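Local coordinates for protein alpha-1,6-mannanase (PDB 4V1S) that probably hydrolyses alpha-1,6-mannosidic linkages in mannan, as a family 76 glycoside hydrolase of the gut bacterium Bacteroides thetaiotaomicron, at residues Gly170-Ser175 and Ala206-Ser211; Thr148-Cys153 and Cys212-Glu217; Phe174-Glu179 and Leu225-Arg230; Lys200-Ser205 and Gly268-Ser273; Asn108-Phe113 and Ala125-Leu130. One frame throughout, in Å; residues are numbered along the deposited sequence.

Interaction 1: residues Gly170-Ser175 and Ala206-Ser211; sequences GALAFS and AVTMLS
L172 spreads its forked end over S211 and T208, joining helix 162-177 to helix 202-219 within the (alpha/alpha)6 barrel expected of this family, whose clan is that of the six-hairpin glycosidases. The two short segments run nearer antiparallel than parallel, with 137° between their directions, and their axes stay 10.1 Å apart. That spacing suits one long side chain facing small ones: across the contact L172 faces a threonine and a serine, T208 and S211.

L172 contributes the most buried surface. Its CG stands opposite the backbone N (chi1 180°), and the two methyls divide the work. CD1 drops between two side chains, 3.6 Å from S211 CB and 3.9 Å from T208 CG2, while CD2 presses on the backbone of S211, 3.8 Å from its C atom.

T208 turns its methyl CG2 to the leucine, whereas its OG1, beside the backbone N, is bonded to the carbonyl of C204 one turn earlier. With that polar need met inside its own helix, T208 OG1 sits 3.4 Å from S175 CB in a simple packing contact. S175 likewise sends its hydroxyl elsewhere, to the carbonyl of Y142, and offers the contact mainly its methylene.

S211 follows the same rule, which makes a hydroxyl acceptable in so buried a place: S211 OG bonds back to V207 O at 2.8 Å, and that oxygen also takes the backbone N of S211, the two donors arriving from opposite faces of the carbonyl plane.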
# COMPACT_ATOMS: atom_id res chain seq x y z
N GLY A 170 11.21 0.95 13.24
CA GLY A 170 10.88 -0.22 14.00
C GLY A 170 10.03 -1.20 13.23
O GLY A 170 10.27 -2.40 13.27
N ALA A 171 9.06 -0.70 12.50
CA ALA A 171 8.22 -1.58 11.65
C ALA A 171 9.09 -2.28 10.59
O ALA A 171 8.95 -3.46 10.35
CB ALA A 171 7.12 -0.76 10.99
N LEU A 172 9.96 -1.50 9.93
CA LEU A 172 10.84 -2.06 8.90
C LEU A 172 11.80 -3.08 9.54
O LEU A 172 12.05 -4.14 8.96
CB LEU A 172 11.58 -0.99 8.14
CG LEU A 172 12.52 -1.54 7.06
CD1 LEU A 172 11.80 -2.50 6.11
CD2 LEU A 172 13.17 -0.40 6.29
N ALA A 173 12.31 -2.80 10.74
CA ALA A 173 13.18 -3.78 11.41
C ALA A 173 12.42 -5.08 11.65
O ALA A 173 12.97 -6.20 11.53
CB ALA A 173 13.70 -3.23 12.71
N PHE A 174 11.14 -4.96 11.97
CA PHE A 174 10.35 -6.15 12.10
C PHE A 174 10.27 -6.91 10.80
O PHE A 174 10.49 -8.13 10.76
CB PHE A 174 8.96 -5.88 12.69
CG PHE A 174 8.19 -7.16 12.95
CD1 PHE A 174 8.53 -7.96 14.01
CD2 PHE A 174 7.25 -7.62 12.06
CE1 PHE A 174 7.89 -9.18 14.21
CE2 PHE A 174 6.61 -8.82 12.25
CZ PHE A 174 6.92 -9.60 13.33
N SER A 175 9.92 -6.23 9.73
CA SER A 175 9.83 -6.90 8.41
C SER A 175 11.18 -7.58 8.07
O SER A 175 11.23 -8.71 7.55
CB SER A 175 9.45 -5.92 7.31
OG SER A 175 8.16 -5.38 7.51
N ALA A 206 8.33 -7.07 -1.52
CA ALA A 206 8.06 -5.81 -2.19
C ALA A 206 7.86 -4.63 -1.25
O ALA A 206 8.45 -3.55 -1.44
CB ALA A 206 6.87 -5.98 -3.14
N VAL A 207 7.05 -4.80 -0.21
CA VAL A 207 6.87 -3.70 0.73
C VAL A 207 8.14 -3.47 1.56
O VAL A 207 8.43 -2.35 1.99
CB VAL A 207 5.65 -3.86 1.66
CG1 VAL A 207 4.37 -3.88 0.85
CG2 VAL A 207 5.74 -5.06 2.59
N THR A 208 8.90 -4.54 1.83
CA THR A 208 10.14 -4.37 2.55
C THR A 208 11.18 -3.62 1.68
O THR A 208 11.86 -2.72 2.17
CB THR A 208 10.65 -5.72 3.06
OG1 THR A 208 9.70 -6.31 3.92
CG2 THR A 208 11.94 -5.60 3.82
N MET A 209 11.27 -3.96 0.39
CA MET A 209 12.11 -3.24 -0.51
C MET A 209 11.76 -1.76 -0.59
O MET A 209 12.65 -0.91 -0.52
CB MET A 209 12.07 -3.84 -1.92
CG MET A 209 12.80 -5.18 -2.04
SD MET A 209 12.37 -6.15 -3.51
CE MET A 209 12.52 -4.89 -4.78
N LEU A 210 10.48 -1.45 -0.74
CA LEU A 210 10.09 -0.07 -0.87
C LEU A 210 10.39 0.69 0.43
O LEU A 210 10.90 1.81 0.39
CB LEU A 210 8.61 0.05 -1.27
CG LEU A 210 8.17 1.50 -1.51
CD1 LEU A 210 8.98 2.17 -2.61
CD2 LEU A 210 6.70 1.54 -1.88
N SER A 211 10.11 0.07 1.57
CA SER A 211 10.41 0.67 2.87
C SER A 211 11.91 0.94 3.01
O SER A 211 12.33 2.02 3.46
CB SER A 211 9.95 -0.24 4.01
OG SER A 211 8.54 -0.40 4.04

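Interaction 2: residues Thr148-Cys153 and Cys212-Glu217; sequences TAIGLC and CMKLYE
C153 holds its SG opposite its own carbonyl carbon (chi1 -72°), which directs the sulfur across to L215 and K214. I150 has its CG2 methyl turned from the backbone N toward the carbonyl side, and there it meets the lysine chain. K214 leaves its helix nearly straight as far as CE and then turns sharply at the last bond (chi4 -77°), so its methylenes lie along the contact while the amino group swings clear of it.

The sulfur of C153 settles 3.7 Å from L215 CG and 4.0 Å from K214 CB. Cysteine suits this place because its sulfur is large and polarisable for so short a side chain, and so reaches both the leucine and the lysine stem. These are helix 142-159 and helix 202-219, running almost side by side in the same direction: their short segments are 27° from parallel with axes 9.6 Å apart. Such parallel neighbours are consistent with one layer of the (alpha/alpha)6 barrel, in which helices of a layer share a direction and the chain returns through the other layer.

Further along K214, the chain crosses I150 at about a right angle, and K214 CE lies 4.0 Å from I150 CG2. Lysine acts here as an aliphatic residue along most of its length. Its charge is not left alone in this buried setting, for NZ forms a salt bridge with D154, the residue directly after C153. L215 meanwhile also rests on L165 and L172 of helix 162-177, and I150 on V207 and F269.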
# COMPACT_ATOMS: atom_id res chain seq x y z
N THR A 148 2.98 -0.55 6.58
CA THR A 148 2.88 0.51 7.59
C THR A 148 4.14 1.39 7.55
O THR A 148 4.03 2.62 7.55
CB THR A 148 2.66 -0.07 8.99
OG1 THR A 148 1.46 -0.86 8.98
CG2 THR A 148 2.56 1.00 10.02
N ALA A 149 5.32 0.75 7.45
CA ALA A 149 6.57 1.48 7.36
C ALA A 149 6.58 2.49 6.21
O ALA A 149 7.05 3.59 6.37
CB ALA A 149 7.75 0.51 7.24
N ILE A 150 6.05 2.10 5.07
CA ILE A 150 5.93 2.99 3.91
C ILE A 150 5.16 4.24 4.32
O ILE A 150 5.63 5.35 4.10
CB ILE A 150 5.23 2.26 2.75
CG1 ILE A 150 6.17 1.21 2.12
CG2 ILE A 150 4.82 3.23 1.66
CD1 ILE A 150 5.39 0.12 1.39
N GLY A 151 3.98 4.05 4.92
CA GLY A 151 3.13 5.19 5.33
C GLY A 151 3.85 6.07 6.36
O GLY A 151 3.77 7.30 6.28
N LEU A 152 4.53 5.44 7.33
CA LEU A 152 5.22 6.21 8.37
C LEU A 152 6.42 6.99 7.82
O LEU A 152 6.67 8.10 8.26
CB LEU A 152 5.61 5.32 9.55
CG LEU A 152 4.43 4.64 10.26
CD1 LEU A 152 4.96 3.62 11.26
CD2 LEU A 152 3.57 5.69 10.96
N CYS A 153 7.12 6.41 6.84
CA CYS A 153 8.18 7.16 6.16
C CYS A 153 7.59 8.39 5.50
O CYS A 153 8.13 9.50 5.61
CB CYS A 153 8.90 6.32 5.11
SG CYS A 153 9.99 5.04 5.72
N CYS A 212 12.71 -0.06 2.65
CA CYS A 212 14.17 0.08 2.66
C CYS A 212 14.62 1.26 1.81
O CYS A 212 15.45 2.06 2.23
CB CYS A 212 14.86 -1.20 2.16
SG CYS A 212 14.97 -2.54 3.35
N MET A 213 14.07 1.38 0.60
CA MET A 213 14.46 2.48 -0.28
C MET A 213 14.04 3.84 0.27
O MET A 213 14.81 4.82 0.17
CB MET A 213 13.95 2.25 -1.70
CG MET A 213 14.62 1.07 -2.39
SD MET A 213 16.44 1.06 -2.32
CE MET A 213 16.82 2.68 -2.98
N LYS A 214 12.87 3.91 0.89
CA LYS A 214 12.42 5.15 1.49
C LYS A 214 13.30 5.53 2.67
O LYS A 214 13.71 6.69 2.80
CB LYS A 214 10.93 5.09 1.87
CG LYS A 214 9.99 5.11 0.67
CD LYS A 214 8.52 5.02 1.03
CE LYS A 214 7.67 5.43 -0.16
NZ LYS A 214 7.66 6.90 -0.33
N LEU A 215 13.64 4.55 3.50
CA LEU A 215 14.54 4.81 4.62
C LEU A 215 16.00 5.08 4.19
O LEU A 215 16.71 5.86 4.85
CB LEU A 215 14.45 3.71 5.67
CG LEU A 215 13.36 4.00 6.72
CD1 LEU A 215 12.98 2.76 7.49
CD2 LEU A 215 13.82 5.09 7.69
N TYR A 216 16.43 4.47 3.09
CA TYR A 216 17.72 4.80 2.51
C TYR A 216 17.78 6.27 2.14
O TYR A 216 18.75 6.97 2.44
CB TYR A 216 18.03 3.93 1.28
CG TYR A 216 19.30 4.35 0.60
CD1 TYR A 216 20.52 4.21 1.24
CD2 TYR A 216 19.27 4.92 -0.67
CE1 TYR A 216 21.69 4.61 0.63
CE2 TYR A 216 20.44 5.33 -1.29
CZ TYR A 216 21.64 5.16 -0.64
OH TYR A 216 22.81 5.57 -1.24
N GLU A 217 16.74 6.75 1.48
CA GLU A 217 16.71 8.15 1.06
C GLU A 217 16.74 9.07 2.27
O GLU A 217 17.44 10.08 2.27
CB GLU A 217 15.49 8.40 0.18
CG GLU A 217 15.60 7.74 -1.18
CD GLU A 217 14.49 8.11 -2.15
OE1 GLU A 217 13.52 8.83 -1.76
OE2 GLU A 217 14.58 7.65 -3.32

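Interaction 3: residues Phe174-Glu179 and Leu225-Arg230; sequences FSLSGE and LDAAIR
The carboxylate of E179 and the guanidinium of R230 meet edge on, their planes only 23° apart, so that this pairing uses the rim of each flat group and none of its faces. R230 grips side-on, with NE and one terminal nitrogen: R230 NE donates to E179 OE2 at 2.8 Å, and R230 NH2 donates to E179 OE1, also at 2.8 Å. Both bonds are close to straight, and each oxygen is approached on its syn side, a little out of the carboxylate plane. Two bonds between two rigid groups fix the rotation of both ends.

Length suits both residues. E179 is fully extended from the loop after helix 162-177, while R230 runs straight off helix 222-239 and then bends at chi3 (64°), which turns NE toward the acid. The pair lies toward the surface, where charged groups can also meet solvent.

Beside the salt bridge the contact is apolar: L176 CD2 touches A227 CB at 4.1 Å. Alanine's single methyl lets the leucine, which also packs on T208, approach the backbone of helix 222-239. A leucine-alanine contact next to a bidentate salt bridge thus ties a helix end to the next helix but one, consistent with neighbouring helices of the outer layer of an (alpha/alpha)6 barrel.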
# COMPACT_ATOMS: atom_id res chain seq x y z
N PHE A 174 11.14 -4.96 11.97
CA PHE A 174 10.35 -6.15 12.10
C PHE A 174 10.27 -6.91 10.80
O PHE A 174 10.49 -8.13 10.76
CB PHE A 174 8.96 -5.88 12.69
CG PHE A 174 8.19 -7.16 12.95
CD1 PHE A 174 8.53 -7.96 14.01
CD2 PHE A 174 7.25 -7.62 12.06
CE1 PHE A 174 7.89 -9.18 14.21
CE2 PHE A 174 6.61 -8.82 12.25
CZ PHE A 174 6.92 -9.60 13.33
N SER A 175 9.92 -6.23 9.73
CA SER A 175 9.83 -6.90 8.41
C SER A 175 11.18 -7.58 8.07
O SER A 175 11.23 -8.71 7.55
CB SER A 175 9.45 -5.92 7.31
OG SER A 175 8.16 -5.38 7.51
N LEU A 176 12.27 -6.87 8.33
CA LEU A 176 13.59 -7.43 7.99
C LEU A 176 13.97 -8.63 8.85
O LEU A 176 14.80 -9.48 8.43
CB LEU A 176 14.68 -6.35 8.08
CG LEU A 176 14.67 -5.34 6.94
CD1 LEU A 176 15.53 -4.14 7.31
CD2 LEU A 176 15.12 -5.92 5.60
N SER A 177 13.34 -8.76 10.03
CA SER A 177 13.61 -9.90 10.89
C SER A 177 12.94 -11.16 10.30
O SER A 177 13.23 -12.28 10.73
CB SER A 177 13.11 -9.69 12.33
OG SER A 177 11.69 -9.80 12.46
N GLY A 178 12.05 -10.98 9.30
CA GLY A 178 11.42 -12.15 8.66
C GLY A 178 12.24 -12.72 7.50
O GLY A 178 11.84 -13.69 6.89
N GLU A 179 13.35 -12.09 7.20
CA GLU A 179 14.29 -12.54 6.16
C GLU A 179 15.31 -13.51 6.77
O GLU A 179 15.91 -13.25 7.82
CB GLU A 179 15.09 -11.36 5.57
CG GLU A 179 15.90 -11.74 4.34
CD GLU A 179 16.87 -10.68 3.85
OE1 GLU A 179 16.95 -9.58 4.46
OE2 GLU A 179 17.55 -10.94 2.82
N LEU A 225 19.84 0.17 1.39
CA LEU A 225 20.02 -0.08 -0.04
C LEU A 225 20.49 -1.51 -0.27
O LEU A 225 19.96 -2.21 -1.14
CB LEU A 225 21.00 0.91 -0.66
CG LEU A 225 21.35 0.69 -2.15
CD1 LEU A 225 20.12 0.74 -3.05
CD2 LEU A 225 22.36 1.71 -2.60
N ASP A 226 21.45 -1.97 0.53
CA ASP A 226 21.96 -3.33 0.36
C ASP A 226 20.89 -4.38 0.63
O ASP A 226 20.84 -5.39 -0.05
CB ASP A 226 23.18 -3.57 1.25
CG ASP A 226 24.41 -2.76 0.81
OD1 ASP A 226 24.51 -2.38 -0.39
OD2 ASP A 226 25.26 -2.52 1.68
N ALA A 227 20.01 -4.11 1.61
CA ALA A 227 18.90 -5.01 1.89
C ALA A 227 17.94 -5.06 0.70
O ALA A 227 17.54 -6.14 0.29
CB ALA A 227 18.18 -4.60 3.16
N ALA A 228 17.58 -3.91 0.13
CA ALA A 228 16.68 -3.87 -1.01
C ALA A 228 17.25 -4.68 -2.18
O ALA A 228 16.54 -5.46 -2.83
CB ALA A 228 16.40 -2.44 -1.44
N ILE A 229 18.54 -4.53 -2.43
CA ILE A 229 19.21 -5.24 -3.54
C ILE A 229 19.21 -6.74 -3.31
O ILE A 229 18.89 -7.51 -4.21
CB ILE A 229 20.65 -4.70 -3.74
CG1 ILE A 229 20.59 -3.26 -4.29
CG2 ILE A 229 21.44 -5.59 -4.68
CD1 ILE A 229 21.93 -2.53 -4.26
N ARG A 230 19.55 -7.14 -2.09
CA ARG A 230 19.59 -8.54 -1.73
C ARG A 230 18.21 -9.20 -1.87
O ARG A 230 18.07 -10.27 -2.46
CB ARG A 230 20.13 -8.68 -0.30
CG ARG A 230 20.22 -10.09 0.21
CD ARG A 230 20.77 -10.14 1.63
NE ARG A 230 19.88 -9.47 2.58
CZ ARG A 230 20.11 -8.34 3.24
NH1 ARG A 230 21.25 -7.67 3.12
NH2 ARG A 230 19.17 -7.87 4.07

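Interaction 4: residues Lys200-Ser205 and Gly268-Ser273; sequences KNTICS and GFMIRS
Where strand 199-201 gives way to helix 202-219, near one end of the (alpha/alpha)6 barrel, I203 and T202 pack on F269 and M270 of helix 264-281. N201, the last residue of the strand, occupies the N-cap position, so the contact falls in the first turn of its helix.

I203 does most of its touching with one methyl. CG1 points opposite the backbone N (chi1 -172°) and I203 CD1 continues from it to the F269 ring, 3.5 Å from F269 CD2 and 4.0 Å from F269 CE2. The methyl meets the ring obliquely, nearest those two carbons. This leaves CG2 in the crowded position between the backbone N and carbonyl carbon. A branched, wholly apolar residue suits the place, since the ring it meets is itself buried: F269 also rests on I150 and forms an edge-to-face pair with W147.

T202 and M270 meet more loosely, T202 CG2 lying 4.4 Å from M270 CG. The threonine gives its methyl to the contact and its OG1 to the carbonyl of W248. M270, flexible and unbranched, folds round on itself and also covers part of S205, reaching N232 and T235 of helix 222-239.

Within helix 264-281, F269 O accepts from S273 N and, at 2.9 Å, from S273 OG, on opposite faces of its plane.

A glycerol, likely carried in from the crystallisation solution, lies about 4 Å from the I203 side chain and is bonded to N201 OD1; its presence is consistent with a pocket here, and six-hairpin glycosidases typically carry their substrate cleft at one end of the barrel.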
# COMPACT_ATOMS: atom_id res chain seq x y z
N LYS A 200 7.14 -18.01 1.81
CA LYS A 200 7.74 -16.69 1.61
C LYS A 200 7.07 -16.04 0.40
O LYS A 200 6.79 -16.69 -0.59
CB LYS A 200 9.27 -16.77 1.45
CG LYS A 200 9.94 -17.29 2.71
CD LYS A 200 11.44 -17.16 2.65
CE LYS A 200 12.07 -17.37 4.02
NZ LYS A 200 13.51 -16.97 4.02
N ASN A 201 6.81 -14.75 0.52
CA ASN A 201 5.79 -14.07 -0.29
C ASN A 201 6.32 -12.81 -0.97
O ASN A 201 7.08 -12.03 -0.39
CB ASN A 201 4.57 -13.71 0.60
CG ASN A 201 3.91 -14.94 1.18
OD1 ASN A 201 2.74 -15.26 0.86
ND2 ASN A 201 4.65 -15.66 2.00
N THR A 202 5.93 -12.65 -2.23
CA THR A 202 6.32 -11.51 -3.00
C THR A 202 5.95 -10.22 -2.28
O THR A 202 6.76 -9.30 -2.25
CB THR A 202 5.67 -11.54 -4.38
OG1 THR A 202 6.06 -12.74 -5.04
CG2 THR A 202 6.10 -10.33 -5.19
N ILE A 203 4.76 -10.15 -1.69
CA ILE A 203 4.34 -8.89 -1.08
C ILE A 203 5.29 -8.51 0.05
O ILE A 203 5.61 -7.33 0.21
CB ILE A 203 2.86 -8.87 -0.63
CG1 ILE A 203 2.45 -7.46 -0.18
CG2 ILE A 203 2.58 -9.91 0.44
CD1 ILE A 203 2.57 -6.40 -1.27
N CYS A 204 5.75 -9.50 0.82
CA CYS A 204 6.73 -9.23 1.86
C CYS A 204 8.05 -8.69 1.30
O CYS A 204 8.56 -7.72 1.83
CB CYS A 204 6.96 -10.48 2.70
SG CYS A 204 5.47 -11.10 3.46
N SER A 205 8.58 -9.31 0.23
CA SER A 205 9.72 -8.73 -0.47
C SER A 205 9.46 -7.28 -0.86
O SER A 205 10.27 -6.39 -0.59
CB SER A 205 10.04 -9.49 -1.76
OG SER A 205 10.62 -10.76 -1.49
N GLY A 268 2.84 -4.04 -8.61
CA GLY A 268 2.89 -2.61 -8.32
C GLY A 268 3.93 -2.24 -7.27
O GLY A 268 4.69 -1.31 -7.46
N PHE A 269 3.96 -2.94 -6.15
CA PHE A 269 4.93 -2.61 -5.14
C PHE A 269 6.37 -2.92 -5.61
O PHE A 269 7.28 -2.22 -5.20
CB PHE A 269 4.67 -3.31 -3.81
CG PHE A 269 3.62 -2.62 -2.95
CD1 PHE A 269 3.94 -1.44 -2.27
CD2 PHE A 269 2.39 -3.21 -2.72
CE1 PHE A 269 3.02 -0.84 -1.45
CE2 PHE A 269 1.47 -2.60 -1.88
CZ PHE A 269 1.80 -1.43 -1.25
N MET A 270 6.56 -3.91 -6.49
CA MET A 270 7.87 -4.12 -7.11
C MET A 270 8.26 -2.97 -8.04
O MET A 270 9.38 -2.48 -7.97
CB MET A 270 8.00 -5.47 -7.81
CG MET A 270 7.94 -6.70 -6.89
SD MET A 270 9.25 -6.81 -5.65
CE MET A 270 10.59 -7.28 -6.72
N ILE A 271 7.31 -2.50 -8.84
CA ILE A 271 7.54 -1.36 -9.72
C ILE A 271 7.99 -0.14 -8.88
O ILE A 271 8.99 0.52 -9.19
CB ILE A 271 6.29 -1.04 -10.57
CG1 ILE A 271 6.04 -2.14 -11.59
CG2 ILE A 271 6.44 0.31 -11.27
CD1 ILE A 271 4.59 -2.16 -12.06
N ARG A 272 7.23 0.19 -7.82
CA ARG A 272 7.58 1.36 -7.03
C ARG A 272 9.00 1.21 -6.45
O ARG A 272 9.79 2.16 -6.41
CB ARG A 272 6.56 1.57 -5.91
CG ARG A 272 5.16 1.81 -6.41
CD ARG A 272 4.28 2.41 -5.32
NE ARG A 272 4.69 3.79 -5.14
CZ ARG A 272 4.49 4.54 -4.07
NH1 ARG A 272 3.84 4.08 -3.01
NH2 ARG A 272 4.94 5.80 -4.09
N SER A 273 9.32 -0.00 -5.99
CA SER A 273 10.65 -0.29 -5.44
C SER A 273 11.72 -0.10 -6.49
O SER A 273 12.73 0.56 -6.24
CB SER A 273 10.69 -1.71 -4.87
OG SER A 273 9.81 -1.85 -3.76

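Interaction 5: residues Asn108-Phe113 and Ala125-Leu130; sequences NCFLNF and AGYATL
Y127 extends from strand 124-127 toward F113 and F110, so that the beta hairpin 117-121/124-127 is packed on helix 99-114 of the (alpha/alpha)6 barrel. From CB the ring is carried over to the helix by CG standing opposite the carbonyl carbon (chi1 -72°). Along one edge, CD1 passes the carbonyl of F113 and Y127 CE1 comes closest to it, 3.3 Å from F113 O, which lies near the plane of the tyrosine ring. The slightly positive rim of an aromatic ring is a suitable neighbour for a carbonyl oxygen. Y127 CE1 also lies 3.9 Å from F113 CB.

The F113 ring turns its edge to the face of Y127 in a T-shaped pair, with centroids 5.9 Å apart and planes at 85°. On the other long edge of the tyrosine, CD2 faces A171 and CE2 faces T148, so the ring is held between helix 99-114 on one edge and helices 162-177 and 142-159 on the other.

At the tip, the hydroxyl explains why a tyrosine suits this position. Y127 OH donates to a water at 2.6 Å, and that water in turn donates to F110 O at 3.2 Å, a bridge from strand side chain to helix backbone. The water lies in the plane of the Y127 ring, beyond its edge, yet sits over a face of F110, 3.5 Å above that ring and offset toward its rim.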
# COMPACT_ATOMS: atom_id res chain seq x y z
N ASN A 108 -3.74 11.72 15.14
CA ASN A 108 -4.73 10.83 15.76
C ASN A 108 -4.69 9.39 15.18
O ASN A 108 -4.86 8.40 15.89
CB ASN A 108 -6.13 11.43 15.64
CG ASN A 108 -6.31 12.61 16.57
OD1 ASN A 108 -5.63 12.71 17.60
ND2 ASN A 108 -7.23 13.51 16.22
N CYS A 109 -4.43 9.30 13.89
CA CYS A 109 -4.26 7.98 13.26
C CYS A 109 -3.01 7.30 13.77
O CYS A 109 -3.04 6.13 14.14
CB CYS A 109 -4.24 8.21 11.75
SG CYS A 109 -3.94 6.77 10.78
N PHE A 110 -1.91 8.05 13.87
CA PHE A 110 -0.66 7.50 14.42
C PHE A 110 -0.83 6.96 15.83
O PHE A 110 -0.39 5.83 16.16
CB PHE A 110 0.45 8.54 14.38
CG PHE A 110 1.75 8.05 14.95
CD1 PHE A 110 2.54 7.15 14.26
CD2 PHE A 110 2.15 8.45 16.22
CE1 PHE A 110 3.74 6.69 14.79
CE2 PHE A 110 3.34 7.99 16.76
CZ PHE A 110 4.14 7.12 16.04
N LEU A 111 -1.57 7.71 16.62
CA LEU A 111 -1.87 7.29 17.99
C LEU A 111 -2.79 6.07 18.00
O LEU A 111 -2.68 5.22 18.89
CB LEU A 111 -2.45 8.45 18.80
CG LEU A 111 -1.45 9.59 19.06
CD1 LEU A 111 -2.18 10.80 19.64
CD2 LEU A 111 -0.30 9.18 19.95
N ASN A 112 -3.67 5.96 17.01
CA ASN A 112 -4.44 4.73 16.90
C ASN A 112 -3.55 3.52 16.53
O ASN A 112 -3.76 2.42 17.04
CB ASN A 112 -5.57 4.89 15.89
CG ASN A 112 -6.51 3.70 15.89
OD1 ASN A 112 -6.94 3.25 16.95
ND2 ASN A 112 -6.74 3.12 14.72
N PHE A 113 -2.61 3.74 15.63
CA PHE A 113 -1.65 2.72 15.27
C PHE A 113 -0.88 2.24 16.50
O PHE A 113 -0.54 1.06 16.59
CB PHE A 113 -0.66 3.18 14.17
CG PHE A 113 -1.13 2.84 12.79
CD1 PHE A 113 -2.16 3.58 12.18
CD2 PHE A 113 -0.63 1.74 12.12
CE1 PHE A 113 -2.65 3.22 10.94
CE2 PHE A 113 -1.14 1.36 10.86
CZ PHE A 113 -2.13 2.10 10.26
N ALA A 125 10.01 -5.90 18.69
CA ALA A 125 8.84 -5.03 18.55
C ALA A 125 8.30 -5.04 17.12
O ALA A 125 9.07 -5.22 16.17
CB ALA A 125 9.24 -3.60 18.91
N GLY A 126 7.00 -4.80 16.97
CA GLY A 126 6.44 -4.71 15.67
C GLY A 126 4.93 -4.58 15.78
O GLY A 126 4.33 -4.87 16.83
N TYR A 127 4.30 -4.12 14.70
CA TYR A 127 2.85 -4.00 14.68
C TYR A 127 2.18 -5.39 14.52
O TYR A 127 2.68 -6.24 13.83
CB TYR A 127 2.39 -3.12 13.52
CG TYR A 127 2.66 -1.64 13.72
CD1 TYR A 127 1.86 -0.85 14.55
CD2 TYR A 127 3.75 -1.02 13.10
CE1 TYR A 127 2.16 0.50 14.79
CE2 TYR A 127 4.02 0.33 13.30
CZ TYR A 127 3.21 1.09 14.14
OH TYR A 127 3.51 2.43 14.33
N ALA A 128 1.04 -5.53 15.19
CA ALA A 128 0.12 -6.68 15.11
C ALA A 128 -1.06 -6.39 14.20
O ALA A 128 -1.40 -5.22 13.92
CB ALA A 128 -0.34 -7.09 16.49
N THR A 129 -1.73 -7.48 13.78
CA THR A 129 -2.84 -7.37 12.89
C THR A 129 -4.08 -6.79 13.60
O THR A 129 -4.93 -6.16 12.97
CB THR A 129 -3.17 -8.72 12.25
OG1 THR A 129 -3.90 -8.49 11.04
CG2 THR A 129 -3.88 -9.66 13.20
N LEU A 130 -4.16 -6.99 14.90
CA LEU A 130 -5.22 -6.44 15.73
C LEU A 130 -4.62 -5.71 16.93
O LEU A 130 -3.45 -5.88 17.25
CB LEU A 130 -6.13 -7.58 16.21
CG LEU A 130 -7.11 -8.17 15.20
CD1 LEU A 130 -7.67 -9.50 15.67
CD2 LEU A 130 -8.25 -7.20 14.88
O HOH W 1 2.11 3.87 16.03

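In the fold
Helix 202-219 runs through interactions 1, 2 and 4, all buried, and meets a different helix in each. Interactions 1 and 2 lie about 7 Å apart between centres and touch directly: L172 CD2 is 3.4 Å from L215 CD1. Interaction 1 shares helix 162-177 with interaction 3, the only one of the five with an exposed touching residue and with a salt bridge across it. Methyls and sulfur dominate the interior contacts, where the touching hydroxyls are taken up by backbone carbonyls. Interaction 5, also buried, joins a strand to a helix through aromatic rings and a water; its Y127 and F113 pack on T148 of interaction 2, whereas interactions 4 and 5 are about 12 Å apart at their nearest atoms.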